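Local structure of lysyl oxidase (Pichia pastoris, 1W7C) at residues Phe50-Leu61 with Arg81-Glu91. The protein probably oxidises primary amines, lysine side chains among them, to aldehydes, using a copper ion and a topaquinone cofactor built from its own chain. Sequence-based numbering, arbitrary orientation. Where two conformers were deposited one is given.
Sequences FFSNYVLWIETL and RNARTVVYFGE
V86 pairs with two residues of the facing strand, L56 and W57, a classic beta bulge in the antiparallel pair 53-61 and 82-89 of the copper amine oxidase N2 domain. The evidence is bifurcated bonding: V86 O accepts from L56 N at 2.8 Å and from W57 N at 3.3 Å. Packing is tight on the face carrying Y54, W57, R84, V86 and Y88: Y54 CE2 lies 3.4 Å from Y88 CD2, and W57 CE3 3.6 Å from V86 CG2. Y88 CB sits over one face of the Y54 ring, 3.8 Å from its centroid, a CH-pi contact. Turned away from its own backbone N (chi1 179°), the Y88 ring reaches F50, whose O takes the hydroxyl bond in the ring plane; Y54 OH binds D135. V55, I58 and T85 pack against helix 26-39. The G90-E91 loop is the solvent side: E91 is exposed, although buried N53 holds its backbone. N53 OD1 accepts from G90 N and E91 N, while ND2 donates to E91 OE1 and N41 O; an alanine here would probably leave both backbone amides without this acceptor and free the E91 carboxylate to swing. Partly exposed E59 forms a salt bridge with R84, whose NE pairs with E99 and whose NH1 meets E59 OE2 at 2.9 Å, 50° out of the carboxylate plane.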
ATOM      1  N   PHE A  50      17.956 -44.243   9.829  1.00 21.84           N
ATOM      2  CA  PHE A  50      19.054 -43.344  10.174  1.00 21.11           C
ATOM      3  C   PHE A  50      20.450 -43.930   9.900  1.00 21.74           C
ATOM      4  O   PHE A  50      21.459 -43.220  10.026  1.00 22.31           O
ATOM      5  CB  PHE A  50      18.995 -42.961  11.663  1.00 22.59           C
ATOM      6  CG  PHE A  50      17.775 -42.161  12.091  1.00 21.17           C
ATOM      7  CD1 PHE A  50      17.269 -42.348  13.371  1.00 22.07           C
ATOM      8  CD2 PHE A  50      17.179 -41.193  11.287  1.00 21.40           C
ATOM      9  CE1 PHE A  50      16.176 -41.620  13.834  1.00 22.26           C
ATOM     10  CE2 PHE A  50      16.079 -40.457  11.740  1.00 20.66           C
ATOM     11  CZ  PHE A  50      15.601 -40.649  13.027  1.00 21.89           C
ATOM     12  N   PHE A  51      20.513 -45.211   9.544  1.00 22.79           N
ATOM     13  CA  PHE A  51      21.787 -45.877   9.306  1.00 27.27           C
ATOM     14  C   PHE A  51      21.998 -46.197   7.828  1.00 24.23           C
ATOM     15  O   PHE A  51      23.037 -46.744   7.438  1.00 26.64           O
ATOM     16  CB  PHE A  51      21.871 -47.130  10.177  1.00 23.48           C
ATOM     17  CG  PHE A  51      21.799 -46.822  11.645  1.00 24.12           C
ATOM     18  CD1 PHE A  51      20.579 -46.880  12.310  1.00 28.17           C
ATOM     19  CD2 PHE A  51      22.926 -46.380  12.347  1.00 23.79           C
ATOM     20  CE1 PHE A  51      20.485 -46.575  13.653  1.00 25.36           C
ATOM     21  CE2 PHE A  51      22.837 -46.040  13.690  1.00 25.84           C
ATOM     22  CZ  PHE A  51      21.619 -46.146  14.351  1.00 24.33           C
ATOM     23  N   SER A  52      20.999 -45.840   7.010  1.00 21.62           N
ATOM     24  CA  SER A  52      21.093 -45.943   5.559  1.00 21.60           C
ATOM     25  C   SER A  52      21.745 -44.715   4.955  1.00 21.78           C
ATOM     26  O   SER A  52      21.929 -43.700   5.625  1.00 21.49           O
ATOM     27  CB  SER A  52      19.698 -46.038   4.923  1.00 22.94           C
ATOM     28  OG  SER A  52      18.846 -46.968   5.530  1.00 25.21           O
ATOM     29  N   ASN A  53      22.047 -44.803   3.665  1.00 20.45           N
ATOM     30  CA  ASN A  53      22.301 -43.615   2.848  1.00 22.47           C
ATOM     31  C   ASN A  53      21.146 -43.455   1.902  1.00 20.01           C
ATOM     32  O   ASN A  53      20.665 -44.444   1.351  1.00 21.93           O
ATOM     33  CB  ASN A  53      23.568 -43.743   1.996  1.00 20.64           C
ATOM     34  CG  ASN A  53      24.758 -44.264   2.766  1.00 21.97           C
ATOM     35  OD1 ASN A  53      25.007 -43.869   3.902  1.00 21.11           O
ATOM     36  ND2 ASN A  53      25.541 -45.138   2.119  1.00 22.24           N
ATOM     37  N   TYR A  54      20.711 -42.225   1.680  1.00 18.46           N
ATOM     38  CA  TYR A  54      19.635 -41.979   0.728  1.00 18.35           C
ATOM     39  C   TYR A  54      19.694 -40.572   0.184  1.00 20.12           C
ATOM     40  O   TYR A  54      20.235 -39.679   0.804  1.00 20.48           O
ATOM     41  CB  TYR A  54      18.268 -42.244   1.337  1.00 19.24           C
ATOM     42  CG  TYR A  54      17.974 -41.511   2.628  1.00 20.29           C
ATOM     43  CD1 TYR A  54      17.390 -40.264   2.628  1.00 20.72           C
ATOM     44  CD2 TYR A  54      18.261 -42.094   3.848  1.00 20.01           C
ATOM     45  CE1 TYR A  54      17.097 -39.604   3.816  1.00 20.76           C
ATOM     46  CE2 TYR A  54      17.998 -41.441   5.062  1.00 20.31           C
ATOM     47  CZ  TYR A  54      17.405 -40.208   5.036  1.00 19.63           C
ATOM     48  OH  TYR A  54      17.151 -39.593   6.242  1.00 20.54           O
ATOM     49  N   VAL A  55      19.130 -40.386  -1.000  1.00 18.75           N
ATOM     50  CA  VAL A  55      19.164 -39.084  -1.647  1.00 19.66           C
ATOM     51  C   VAL A  55      17.920 -38.251  -1.281  1.00 18.69           C
ATOM     52  O   VAL A  55      16.774 -38.719  -1.409  1.00 23.02           O
ATOM     53  CB  VAL A  55      19.259 -39.253  -3.193  1.00 22.26           C
ATOM     54  CG1 VAL A  55      19.277 -37.900  -3.920  1.00 22.99           C
ATOM     55  CG2 VAL A  55      20.504 -40.045  -3.558  1.00 24.62           C
ATOM     56  N   LEU A  56      18.141 -37.006  -0.885  1.00 18.33           N
ATOM     57  CA  LEU A  56      17.018 -36.093  -0.634  1.00 18.13           C
ATOM     58  C   LEU A  56      16.658 -35.240  -1.841  1.00 16.56           C
ATOM     59  O   LEU A  56      15.521 -35.260  -2.297  1.00 18.52           O
ATOM     60  CB  LEU A  56      17.291 -35.156   0.558  1.00 22.16           C
ATOM     61  CG  LEU A  56      17.199 -35.704   1.955  1.00 23.73           C
ATOM     62  CD1 LEU A  56      18.477 -36.437   2.299  1.00 28.59           C
ATOM     63  CD2 LEU A  56      16.942 -34.546   2.934  1.00 37.56           C
ATOM     64  N   TRP A  57      17.649 -34.471  -2.302  1.00 17.61           N
ATOM     65  CA  TRP A  57      17.436 -33.389  -3.261  1.00 17.05           C
ATOM     66  C   TRP A  57      18.458 -33.438  -4.394  1.00 16.10           C
ATOM     67  O   TRP A  57      19.612 -33.836  -4.183  1.00 17.54           O
ATOM     68  CB  TRP A  57      17.536 -32.040  -2.548  1.00 16.31           C
ATOM     69  CG  TRP A  57      16.450 -31.829  -1.557  1.00 15.81           C
ATOM     70  CD1 TRP A  57      15.134 -32.203  -1.675  1.00 17.76           C
ATOM     71  CD2 TRP A  57      16.585 -31.243  -0.263  1.00 18.50           C
ATOM     72  NE1 TRP A  57      14.447 -31.859  -0.538  1.00 18.36           N
ATOM     73  CE2 TRP A  57      15.312 -31.257   0.337  1.00 18.05           C
ATOM     74  CE3 TRP A  57      17.661 -30.682   0.451  1.00 20.54           C
ATOM     75  CZ2 TRP A  57      15.082 -30.767   1.630  1.00 21.83           C
ATOM     76  CZ3 TRP A  57      17.432 -30.190   1.736  1.00 20.92           C
ATOM     77  CH2 TRP A  57      16.152 -30.233   2.308  1.00 22.53           C
ATOM     78  N   ILE A  58      17.997 -33.081  -5.588  1.00 16.96           N
ATOM     79  CA  ILE A  58      18.819 -32.931  -6.780  1.00 16.06           C
ATOM     80  C   ILE A  58      18.269 -31.749  -7.570  1.00 16.16           C
ATOM     81  O   ILE A  58      17.131 -31.805  -8.028  1.00 17.23           O
ATOM     82  CB  ILE A  58      18.775 -34.180  -7.693  1.00 19.01           C
ATOM     83  CG1 ILE A  58      19.247 -35.430  -6.955  1.00 19.38           C
ATOM     84  CG2 ILE A  58      19.625 -33.913  -8.926  1.00 19.70           C
ATOM     85  CD1 ILE A  58      19.072 -36.724  -7.747  1.00 20.14           C
ATOM     86  N   GLU A  59      19.056 -30.678  -7.651  1.00 16.24           N
ATOM     87  CA  GLU A  59      18.597 -29.462  -8.308  1.00 15.61           C
ATOM     88  C   GLU A  59      19.723 -28.727  -9.019  1.00 15.90           C
ATOM     89  O   GLU A  59      20.897 -29.027  -8.835  1.00 16.86           O
ATOM     90  CB  GLU A  59      17.914 -28.521  -7.318  1.00 15.42           C
ATOM     91  CG  GLU A  59      18.864 -27.921  -6.309  1.00 16.35           C
ATOM     92  CD  GLU A  59      18.316 -26.704  -5.578  1.00 19.85           C
ATOM     93  OE1 GLU A  59      17.196 -26.243  -5.886  1.00 19.24           O
ATOM     94  OE2 GLU A  59      19.061 -26.215  -4.701  1.00 18.06           O
ATOM     95  N   THR A  60      19.345 -27.731  -9.826  1.00 16.57           N
ATOM     96  CA  THR A  60      20.342 -26.905 -10.496  1.00 16.60           C
ATOM     97  C   THR A  60      21.198 -26.140  -9.502  1.00 16.05           C
ATOM     98  O   THR A  60      20.665 -25.490  -8.605  1.00 17.33           O
ATOM     99  CB  THR A  60      19.650 -25.930 -11.406  1.00 17.71           C
ATOM    100  OG1 THR A  60      18.939 -26.670 -12.408  1.00 17.21           O
ATOM    101  CG2 THR A  60      20.655 -25.033 -12.135  1.00 18.11           C
ATOM    102  N   LEU A  61      22.518 -26.229  -9.661  1.00 17.30           N
ATOM    103  CA  LEU A  61      23.441 -25.325  -8.995  1.00 17.72           C
ATOM    104  C   LEU A  61      23.637 -24.164  -9.961  1.00 16.30           C
ATOM    105  O   LEU A  61      24.287 -24.326 -11.003  1.00 18.03           O
ATOM    106  CB  LEU A  61      24.765 -26.032  -8.696  1.00 18.16           C
ATOM    107  CG  LEU A  61      25.809 -25.174  -8.009  1.00 17.46           C
ATOM    108  CD1 LEU A  61      25.368 -24.744  -6.623  1.00 18.10           C
ATOM    109  CD2 LEU A  61      27.119 -25.956  -7.923  1.00 20.27           C
ATOM    110  N   ARG A  81      26.880 -26.674 -16.533  1.00 17.94           N
ATOM    111  CA  ARG A  81      25.601 -27.163 -16.067  1.00 20.29           C
ATOM    112  C   ARG A  81      25.918 -28.165 -14.964  1.00 20.13           C
ATOM    113  O   ARG A  81      26.502 -29.223 -15.219  1.00 20.90           O
ATOM    114  CB  ARG A  81      24.855 -27.851 -17.219  1.00 18.94           C
ATOM    115  CG  ARG A  81      23.477 -28.258 -16.885  1.00 19.29           C
ATOM    116  CD  ARG A  81      22.563 -27.127 -16.540  1.00 18.95           C
ATOM    117  NE  ARG A  81      21.184 -27.590 -16.550  1.00 17.88           N
ATOM    118  CZ  ARG A  81      20.135 -26.870 -16.135  1.00 17.34           C
ATOM    119  NH1 ARG A  81      20.276 -25.610 -15.733  1.00 17.85           N
ATOM    120  NH2 ARG A  81      18.924 -27.391 -16.180  1.00 18.18           N
ATOM    121  N   ASN A  82      25.585 -27.800 -13.733  1.00 19.05           N
ATOM    122  CA  ASN A  82      25.906 -28.581 -12.553  1.00 18.48           C
ATOM    123  C   ASN A  82      24.647 -28.785 -11.727  1.00 17.78           C
ATOM    124  O   ASN A  82      23.738 -27.934 -11.732  1.00 18.20           O
ATOM    125  CB  ASN A  82      26.904 -27.821 -11.686  1.00 18.54           C
ATOM    126  CG  ASN A  82      28.277 -27.713 -12.312  1.00 18.79           C
ATOM    127  OD1 ASN A  82      28.838 -28.693 -12.789  1.00 23.28           O
ATOM    128  ND2 ASN A  82      28.846 -26.511 -12.280  1.00 21.22           N
ATOM    129  N   ALA A  83      24.634 -29.882 -10.976  1.00 17.88           N
ATOM    130  CA  ALA A  83      23.628 -30.137  -9.959  1.00 17.44           C
ATOM    131  C   ALA A  83      24.198 -29.993  -8.549  1.00 17.72           C
ATOM    132  O   ALA A  83      25.299 -30.415  -8.271  1.00 19.22           O
ATOM    133  CB  ALA A  83      23.069 -31.545 -10.139  1.00 18.29           C
ATOM    134  N   ARG A  84      23.377 -29.436  -7.678  1.00 16.57           N
ATOM    135  CA  ARG A  84      23.522 -29.560  -6.219  1.00 16.06           C
ATOM    136  C   ARG A  84      22.670 -30.758  -5.817  1.00 16.41           C
ATOM    137  O   ARG A  84      21.498 -30.861  -6.201  1.00 17.42           O
ATOM    138  CB  ARG A  84      22.971 -28.321  -5.534  1.00 16.19           C
ATOM    139  CG  ARG A  84      22.802 -28.461  -4.018  1.00 17.62           C
ATOM    140  CD  ARG A  84      22.125 -27.290  -3.388  1.00 18.33           C
ATOM    141  NE  ARG A  84      21.893 -27.468  -1.971  1.00 18.10           N
ATOM    142  CZ  ARG A  84      20.715 -27.430  -1.374  1.00 16.29           C
ATOM    143  NH1 ARG A  84      19.586 -27.277  -2.081  1.00 19.21           N
ATOM    144  NH2 ARG A  84      20.668 -27.589  -0.032  1.00 17.04           N
ATOM    145  N   THR A  85      23.266 -31.664  -5.057  1.00 16.79           N
ATOM    146  CA  THR A  85      22.526 -32.785  -4.452  1.00 17.49           C
ATOM    147  C   THR A  85      22.757 -32.789  -2.964  1.00 18.93           C
ATOM    148  O   THR A  85      23.765 -32.309  -2.465  1.00 18.45           O
ATOM    149  CB  THR A  85      22.985 -34.121  -5.086  0.70 20.03           C
ATOM    150  OG1 THR A  85      24.337 -34.425  -4.682  0.70 20.83           O
ATOM    151  CG2 THR A  85      23.031 -34.021  -6.636  0.70 21.61           C
ATOM    152  N   VAL A  86      21.768 -33.254  -2.234  1.00 18.17           N
ATOM    153  CA  VAL A  86      21.898 -33.434  -0.799  1.00 15.98           C
ATOM    154  C   VAL A  86      21.564 -34.906  -0.548  1.00 15.53           C
ATOM    155  O   VAL A  86      20.476 -35.388  -0.927  1.00 17.62           O
ATOM    156  CB  VAL A  86      20.979 -32.493   0.006  1.00 17.28           C
ATOM    157  CG1 VAL A  86      21.208 -32.679   1.493  1.00 20.70           C
ATOM    158  CG2 VAL A  86      21.183 -31.019  -0.440  1.00 20.43           C
ATOM    159  N   VAL A  87      22.503 -35.590   0.125  1.00 17.97           N
ATOM    160  CA  VAL A  87      22.446 -37.021   0.358  1.00 17.78           C
ATOM    161  C   VAL A  87      22.655 -37.218   1.861  1.00 19.37           C
ATOM    162  O   VAL A  87      23.575 -36.654   2.461  1.00 19.02           O
ATOM    163  CB  VAL A  87      23.535 -37.761  -0.441  1.00 20.11           C
ATOM    164  CG1 VAL A  87      23.511 -39.269  -0.173  1.00 21.06           C
ATOM    165  CG2 VAL A  87      23.411 -37.454  -1.940  1.00 22.06           C
ATOM    166  N   TYR A  88      21.805 -38.036   2.470  1.00 18.50           N
ATOM    167  CA  TYR A  88      22.057 -38.472   3.834  1.00 17.73           C
ATOM    168  C   TYR A  88      22.969 -39.679   3.821  1.00 18.78           C
ATOM    169  O   TYR A  88      22.704 -40.646   3.120  1.00 19.07           O
ATOM    170  CB  TYR A  88      20.759 -38.813   4.557  1.00 17.52           C
ATOM    171  CG  TYR A  88      21.038 -39.283   5.959  1.00 18.87           C
ATOM    172  CD1 TYR A  88      21.388 -38.382   6.963  1.00 18.94           C
ATOM    173  CD2 TYR A  88      21.048 -40.643   6.271  1.00 21.24           C
ATOM    174  CE1 TYR A  88      21.687 -38.815   8.236  1.00 20.34           C
ATOM    175  CE2 TYR A  88      21.335 -41.062   7.549  1.00 19.80           C
ATOM    176  CZ  TYR A  88      21.670 -40.153   8.519  1.00 19.57           C
ATOM    177  OH  TYR A  88      21.934 -40.566   9.802  1.00 20.31           O
ATOM    178  N   PHE A  89      24.052 -39.581   4.575  1.00 19.82           N
ATOM    179  CA  PHE A  89      24.955 -40.708   4.799  1.00 20.08           C
ATOM    180  C   PHE A  89      24.891 -41.204   6.235  1.00 19.80           C
ATOM    181  O   PHE A  89      25.375 -40.522   7.159  1.00 21.26           O
ATOM    182  CB  PHE A  89      26.393 -40.326   4.471  1.00 21.56           C
ATOM    183  CG  PHE A  89      26.632 -40.093   3.004  1.00 20.35           C
ATOM    184  CD1 PHE A  89      26.627 -38.810   2.492  1.00 20.71           C
ATOM    185  CD2 PHE A  89      26.811 -41.152   2.133  1.00 22.77           C
ATOM    186  CE1 PHE A  89      26.825 -38.582   1.157  1.00 24.01           C
ATOM    187  CE2 PHE A  89      27.031 -40.928   0.785  1.00 23.62           C
ATOM    188  CZ  PHE A  89      27.045 -39.630   0.300  1.00 26.20           C
ATOM    189  N   GLY A  90      24.358 -42.423   6.400  1.00 20.75           N
ATOM    190  CA  GLY A  90      24.268 -43.067   7.690  1.00 23.07           C
ATOM    191  C   GLY A  90      25.185 -44.265   7.852  1.00 23.16           C
ATOM    192  O   GLY A  90      25.248 -44.813   8.928  1.00 24.56           O
ATOM    193  N   GLU A  91      25.924 -44.627   6.806  1.00 22.91           N
ATOM    194  CA  GLU A  91      26.754 -45.822   6.821  1.00 24.58           C
ATOM    195  C   GLU A  91      27.942 -45.731   7.770  1.00 25.29           C
ATOM    196  O   GLU A  91      28.538 -46.751   8.123  1.00 31.14           O
ATOM    197  CB  GLU A  91      27.262 -46.135   5.397  1.00 27.39           C
ATOM    198  CG  GLU A  91      28.268 -45.110   4.857  1.00 27.72           C
ATOM    199  CD  GLU A  91      28.879 -45.498   3.533  1.00 39.85           C
ATOM    200  OE1 GLU A  91      28.182 -46.135   2.720  1.00 29.04           O
ATOM    201  OE2 GLU A  91      30.063 -45.143   3.310  1.00 49.59           O
TER
HETATM  202  O   HOH W   1      24.521 -24.952 -13.739  1.00 18.08           O
HETATM  203  O   HOH W   2      27.167 -24.246 -11.280  1.00 19.83           O